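Local coordinates for uncharacterized protein (Shewanella loihica, PDB 3O0L) that is of unknown function but is probably a small cell-envelope lipoprotein with an immunoglobulin-like beta-sandwich fold, at residues Gly44-Lys49 against Leu104-Ala109; Tyr58-Tyr63 against Val90-Pro95. All blocks are in the same frame, centred on the assembly; numbering follows the deposited sequence. Where two conformers were deposited one is given.

Interaction 1: residues Gly44-Lys49 against Leu104-Ala109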
loop_
_atom_site.group_PDB
_atom_site.type_symbol
_atom_site.label_atom_id
_atom_site.label_comp_id
_atom_site.label_asym_id
_atom_site.label_seq_id
_atom_site.Cartn_x
_atom_site.Cartn_y
_atom_site.Cartn_z
ATOM N N GLY A 44 2.765 4.825 13.464
ATOM C CA GLY A 44 1.913 4.503 12.338
ATOM C C GLY A 44 0.761 5.462 12.286
ATOM O O GLY A 44 0.373 6.059 13.306
ATOM N N THR A 45 0.217 5.634 11.084
ATOM C CA THR A 45 -0.955 6.463 10.887
ATOM C C THR A 45 -1.936 5.646 10.042
ATOM O O THR A 45 -1.542 5.099 9.008
ATOM C CB THR A 45 -0.574 7.795 10.181
ATOM O OG1 THR A 45 0.015 8.700 11.138
ATOM C CG2 THR A 45 -1.823 8.445 9.530
ATOM N N ILE A 46 -3.182 5.548 10.490
ATOM C CA ILE A 46 -4.238 4.843 9.761
ATOM C C ILE A 46 -5.342 5.845 9.563
ATOM O O ILE A 46 -5.931 6.362 10.528
ATOM C CB ILE A 46 -4.756 3.624 10.522
ATOM C CG1 ILE A 46 -3.612 2.667 10.859
ATOM C CG2 ILE A 46 -5.759 2.844 9.691
ATOM C CD1 ILE A 46 -4.008 1.562 11.907
ATOM N N ILE A 47 -5.605 6.175 8.300
ATOM C CA ILE A 47 -6.593 7.180 7.941
ATOM C C ILE A 47 -7.700 6.551 7.144
ATOM O O ILE A 47 -7.416 5.825 6.181
ATOM C CB ILE A 47 -5.980 8.263 7.025
ATOM C CG1 ILE A 47 -4.668 8.796 7.600
ATOM C CG2 ILE A 47 -6.984 9.404 6.796
ATOM C CD1 ILE A 47 -4.109 10.009 6.833
ATOM N N SER A 48 -8.940 6.785 7.560
ATOM C CA SER A 48 -10.102 6.449 6.750
ATOM C C SER A 48 -10.531 7.658 5.917
ATOM O O SER A 48 -10.552 8.803 6.401
ATOM C CB SER A 48 -11.284 5.986 7.593
ATOM O OG SER A 48 -12.465 6.091 6.822
ATOM N N LYS A 49 -10.853 7.393 4.655
ATOM C CA LYS A 49 -11.314 8.423 3.746
ATOM C C LYS A 49 -12.705 8.038 3.259
ATOM O O LYS A 49 -13.078 8.321 2.125
ATOM C CB LYS A 49 -10.329 8.575 2.583
ATOM C CG LYS A 49 -8.986 9.171 2.966
ATOM C CD LYS A 49 -8.215 9.643 1.744
ATOM C CE LYS A 49 -6.709 9.723 2.011
ATOM N NZ LYS A 49 -6.358 10.814 2.944
ATOM N N LEU A 104 3.982 -1.924 9.570
ATOM C CA LEU A 104 2.626 -1.916 10.111
ATOM C C LEU A 104 1.745 -2.736 9.191
ATOM O O LEU A 104 1.766 -2.509 7.982
ATOM C CB LEU A 104 2.087 -0.489 10.200
ATOM C CG LEU A 104 0.641 -0.258 10.646
ATOM C CD1 LEU A 104 0.405 -0.883 12.047
ATOM C CD2 LEU A 104 0.299 1.218 10.652
ATOM N N TYR A 105 0.989 -3.681 9.753
ATOM C CA TYR A 105 -0.042 -4.450 9.029
ATOM C C TYR A 105 -1.426 -4.090 9.530
ATOM O O TYR A 105 -1.615 -3.942 10.729
ATOM C CB TYR A 105 0.159 -5.943 9.229
ATOM C CG TYR A 105 1.433 -6.427 8.604
ATOM C CD1 TYR A 105 2.648 -6.365 9.277
ATOM C CD2 TYR A 105 1.433 -6.866 7.284
ATOM C CE1 TYR A 105 3.804 -6.765 8.660
ATOM C CE2 TYR A 105 2.584 -7.279 6.662
ATOM C CZ TYR A 105 3.749 -7.240 7.351
ATOM O OH TYR A 105 4.859 -7.655 6.687
ATOM N N VAL A 106 -2.374 -3.924 8.601
ATOM C CA VAL A 106 -3.747 -3.610 8.899
ATOM C C VAL A 106 -4.608 -4.585 8.160
ATOM O O VAL A 106 -4.386 -4.852 6.964
ATOM C CB VAL A 106 -4.106 -2.167 8.473
ATOM C CG1 VAL A 106 -5.596 -1.907 8.547
ATOM C CG2 VAL A 106 -3.316 -1.128 9.306
ATOM N N ARG A 107 -5.598 -5.142 8.853
ATOM C CA ARG A 107 -6.510 -6.018 8.171
ATOM C C ARG A 107 -7.937 -5.585 8.392
ATOM O O ARG A 107 -8.270 -4.989 9.413
ATOM C CB ARG A 107 -6.206 -7.468 8.469
ATOM C CG ARG A 107 -6.498 -7.922 9.782
ATOM C CD ARG A 107 -5.932 -9.340 9.964
ATOM N NE ARG A 107 -6.383 -9.846 11.240
ATOM C CZ ARG A 107 -5.999 -10.995 11.803
ATOM N NH1 ARG A 107 -5.128 -11.830 11.219
ATOM N NH2 ARG A 107 -6.499 -11.300 12.980
ATOM N N GLU A 108 -8.760 -5.812 7.372
ATOM C CA GLU A 108 -10.166 -5.465 7.410
ATOM C C GLU A 108 -10.935 -6.549 6.704
ATOM O O GLU A 108 -10.409 -7.228 5.818
ATOM C CB GLU A 108 -10.432 -4.103 6.748
ATOM C CG GLU A 108 -9.884 -4.008 5.341
ATOM C CD GLU A 108 -10.350 -2.760 4.578
ATOM O OE1 GLU A 108 -11.494 -2.781 4.033
ATOM O OE2 GLU A 108 -9.559 -1.783 4.508
ATOM N N ALA A 109 -12.156 -6.762 7.150
ATOM C CA ALA A 109 -13.018 -7.739 6.544
ATOM C C ALA A 109 -13.671 -7.028 5.360
ATOM O O ALA A 109 -14.055 -5.884 5.488
ATOM C CB ALA A 109 -14.081 -8.229 7.568
#
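I46 and V106 meet tip to tip between the two sheets of a beta-sandwich, the end methyl CD1 of I46 lying 3.8 Å from CG2 of V106. The same V106 methyl also approaches CG1 of I46, at 4.1 Å, so one branch of the valine serves the outer two carbons of the isoleucine. With CG1 of I46 turned anti to the carbonyl carbon (chi1 -56°) and the chain beyond it extended, CD1 is carried well out from strand 40-48 toward the facing sheet. L104 comes in across I46 at a slant, and its CD2 is 4.2 Å from I46 CG1.

A second kind of contact involves backbone. Where the strands come nearer, CD2 of L104 rests 4.0 Å from CA of G44; the lack of a side chain at G44 allows this approach.

The axes of segments 44-48 and 104-109 approach to 8.9 Å and run in nearly the same direction, 24° apart. In its own sheet I46 makes backbone hydrogen bonds with M88, while Y105 to A109 pair with an antiparallel strand of the second subunit. L80 and L82 of strand 78-82 also touch I46, and F60 and A30 touch L104. The contact is apolar and buried, so it depends on the fit of methyl and methylene groups and on the exclusion of water.

Interaction 2: residues Tyr58-Tyr63 against Val90-Pro95; sequences YKFTWY and VTALSP
The indole of W62 is the broad bump of this contact, and the bend where strand 87-93 passes into S94 and P95 is the surface that receives it. CD of P95 sits over the five-membered ring, 3.6 Å from its centroid and 9° off the normal, while CA of S94 lies over the six-membered ring on the same face, 3.7 Å from that centroid; both are CH-pi contacts. At the rim of the indole, near its plane, the carbonyl oxygen of A92 comes 3.5 Å from CZ2.

Farther back along the strand, the small A92 accommodates F60, whose CD2 touches the alanine CB at 3.6 Å, and CG2 of V90 meets the same ring at CZ. The two methyls of V90 thus divide between two aromatics: CG1 lies over the face of Y58, 3.8 Å from the ring centroid, in a CH-pi contact. A water accepts from the T91 N-H at 2.8 Å and makes a weak bond to Y58 OH.

Replacing W62 with an alanine would probably leave S94 CA and P95 CD without the ring face they pack on and open a gap between the sheets beside A42. Three aromatics against the V90 methyls, the A92 methyl, the proline ring and backbone make this end of the sandwich a dispersion and CH-pi interface, with a water at its margin bound to T91 N and only weakly to Y58 OH.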
loop_
_atom_site.group_PDB
_atom_site.type_symbol
_atom_site.label_atom_id
_atom_site.label_comp_id
_atom_site.label_asym_id
_atom_site.label_seq_id
_atom_site.Cartn_x
_atom_site.Cartn_y
_atom_site.Cartn_z
ATOM N N TYR A 58 -4.766 -4.134 13.638
ATOM C CA TYR A 58 -3.416 -3.829 13.244
ATOM C C TYR A 58 -2.380 -4.452 14.142
ATOM O O TYR A 58 -2.672 -4.815 15.291
ATOM C CB TYR A 58 -3.195 -2.307 13.211
ATOM C CG TYR A 58 -3.032 -1.691 14.591
ATOM C CD1 TYR A 58 -4.161 -1.318 15.348
ATOM C CD2 TYR A 58 -1.767 -1.509 15.145
ATOM C CE1 TYR A 58 -4.015 -0.789 16.645
ATOM C CE2 TYR A 58 -1.610 -1.011 16.407
ATOM C CZ TYR A 58 -2.737 -0.624 17.152
ATOM O OH TYR A 58 -2.558 -0.075 18.397
ATOM N N LYS A 59 -1.171 -4.568 13.606
ATOM C CA LYS A 59 0.004 -4.895 14.428
ATOM C C LYS A 59 1.261 -4.549 13.701
ATOM O O LYS A 59 1.294 -4.520 12.467
ATOM C CB LYS A 59 0.048 -6.359 14.869
ATOM C CG LYS A 59 0.487 -7.368 13.879
ATOM C CD LYS A 59 0.859 -8.618 14.663
ATOM C CE LYS A 59 0.989 -9.822 13.794
ATOM N NZ LYS A 59 0.869 -11.069 14.630
ATOM N N PHE A 60 2.280 -4.220 14.475
ATOM C CA PHE A 60 3.604 -3.992 13.913
ATOM C C PHE A 60 4.419 -5.257 14.002
ATOM O O PHE A 60 4.240 -6.051 14.928
ATOM C CB PHE A 60 4.372 -2.924 14.696
ATOM C CG PHE A 60 3.822 -1.524 14.576
ATOM C CD1 PHE A 60 4.238 -0.684 13.553
ATOM C CD2 PHE A 60 2.951 -1.029 15.511
ATOM C CE1 PHE A 60 3.769 0.576 13.453
ATOM C CE2 PHE A 60 2.471 0.263 15.407
ATOM C CZ PHE A 60 2.882 1.069 14.384
ATOM N N THR A 61 5.361 -5.396 13.080
ATOM C CA THR A 61 6.402 -6.418 13.157
ATOM C C THR A 61 7.745 -5.691 13.025
ATOM O O THR A 61 7.827 -4.577 12.467
ATOM C CB THR A 61 6.277 -7.470 12.059
ATOM O OG1 THR A 61 6.275 -6.807 10.805
ATOM C CG2 THR A 61 4.932 -8.232 12.165
ATOM N N TRP A 62 8.786 -6.314 13.546
ATOM C CA TRP A 62 10.076 -5.687 13.648
ATOM C C TRP A 62 11.144 -6.563 12.985
ATOM O O TRP A 62 11.103 -7.795 13.070
ATOM C CB TRP A 62 10.398 -5.542 15.115
ATOM C CG TRP A 62 9.521 -4.587 15.803
ATOM C CD1 TRP A 62 8.354 -4.848 16.430
ATOM C CD2 TRP A 62 9.727 -3.182 15.908
ATOM N NE1 TRP A 62 7.810 -3.690 16.945
ATOM C CE2 TRP A 62 8.653 -2.655 16.660
ATOM C CE3 TRP A 62 10.749 -2.320 15.495
ATOM C CZ2 TRP A 62 8.551 -1.292 16.964
ATOM C CZ3 TRP A 62 10.635 -0.962 15.786
ATOM C CH2 TRP A 62 9.548 -0.474 16.513
ATOM N N TYR A 63 12.125 -5.908 12.369
ATOM C CA TYR A 63 13.218 -6.576 11.665
ATOM C C TYR A 63 14.569 -6.002 12.053
ATOM O O TYR A 63 14.701 -4.823 12.372
ATOM C CB TYR A 63 13.029 -6.443 10.145
ATOM C CG TYR A 63 11.684 -6.914 9.716
ATOM C CD1 TYR A 63 11.451 -8.258 9.414
ATOM C CD2 TYR A 63 10.616 -6.040 9.678
ATOM C CE1 TYR A 63 10.185 -8.696 9.049
ATOM C CE2 TYR A 63 9.363 -6.470 9.317
ATOM C CZ TYR A 63 9.148 -7.786 9.009
ATOM O OH TYR A 63 7.881 -8.166 8.675
ATOM N N VAL A 90 -1.004 5.165 15.784
ATOM C CA VAL A 90 -0.654 3.949 16.546
ATOM C C VAL A 90 0.855 3.903 16.754
ATOM O O VAL A 90 1.657 4.415 15.949
ATOM C CB VAL A 90 -1.162 2.679 15.847
ATOM C CG1 VAL A 90 -2.675 2.664 15.850
ATOM C CG2 VAL A 90 -0.584 2.570 14.462
ATOM N N THR A 91 1.269 3.342 17.893
ATOM C CA THR A 91 2.660 3.321 18.201
ATOM C C THR A 91 3.061 2.021 18.905
ATOM O O THR A 91 2.212 1.310 19.420
ATOM C CB THR A 91 3.019 4.532 19.077
ATOM O OG1 THR A 91 4.452 4.654 19.124
ATOM C CG2 THR A 91 2.414 4.382 20.485
ATOM N N ALA A 92 4.339 1.675 18.804
ATOM C CA ALA A 92 4.900 0.488 19.495
ATOM C C ALA A 92 6.372 0.723 19.753
ATOM O O ALA A 92 7.099 1.194 18.901
ATOM C CB ALA A 92 4.734 -0.780 18.672
ATOM N N LEU A 93 6.809 0.348 20.950
ATOM C CA LEU A 93 8.214 0.366 21.287
ATOM C C LEU A 93 8.844 -0.902 20.741
ATOM O O LEU A 93 8.241 -1.983 20.816
ATOM C CB LEU A 93 8.335 0.421 22.805
ATOM C CG LEU A 93 9.694 0.638 23.406
ATOM C CD1 LEU A 93 10.294 1.952 22.931
ATOM C CD2 LEU A 93 9.510 0.545 24.962
ATOM N N SER A 94 10.028 -0.779 20.161
ATOM C CA SER A 94 10.807 -1.941 19.705
ATOM C C SER A 94 11.042 -2.945 20.854
ATOM O O SER A 94 11.235 -2.549 22.006
ATOM C CB SER A 94 12.158 -1.505 19.153
ATOM O OG SER A 94 13.052 -2.605 19.080
ATOM N N PRO A 95 11.011 -4.260 20.555
ATOM C CA PRO A 95 11.183 -5.239 21.594
ATOM C C PRO A 95 12.631 -5.473 21.968
ATOM O O PRO A 95 12.877 -5.933 23.034
ATOM C CB PRO A 95 10.543 -6.504 21.009
ATOM C CG PRO A 95 10.745 -6.376 19.573
ATOM C CD PRO A 95 10.706 -4.895 19.257
HETATM O O HOH W 1 -0.810 2.605 19.653
#

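In the fold
From the N terminus, the chain passes through the first strands of the larger antiparallel sheet and along strand 40-48, where interaction 1 begins, then crosses to the three-stranded sheet as strand 54-63, where interaction 2 begins. Strand 78-82 follows in that sheet before strand 87-93 returns to the larger one and closes interaction 2; strand 101-109, back in the smaller sheet, closes interaction 1. The 58-63/90-95 loop is therefore nested inside the 44-49/104-109 loop. Both contacts join the same two sheets; the centres of the contacts lie about 14 Å apart, and backbone pairing connects them laterally, G44 to V90 in one sheet and K59 to Y105 in the other.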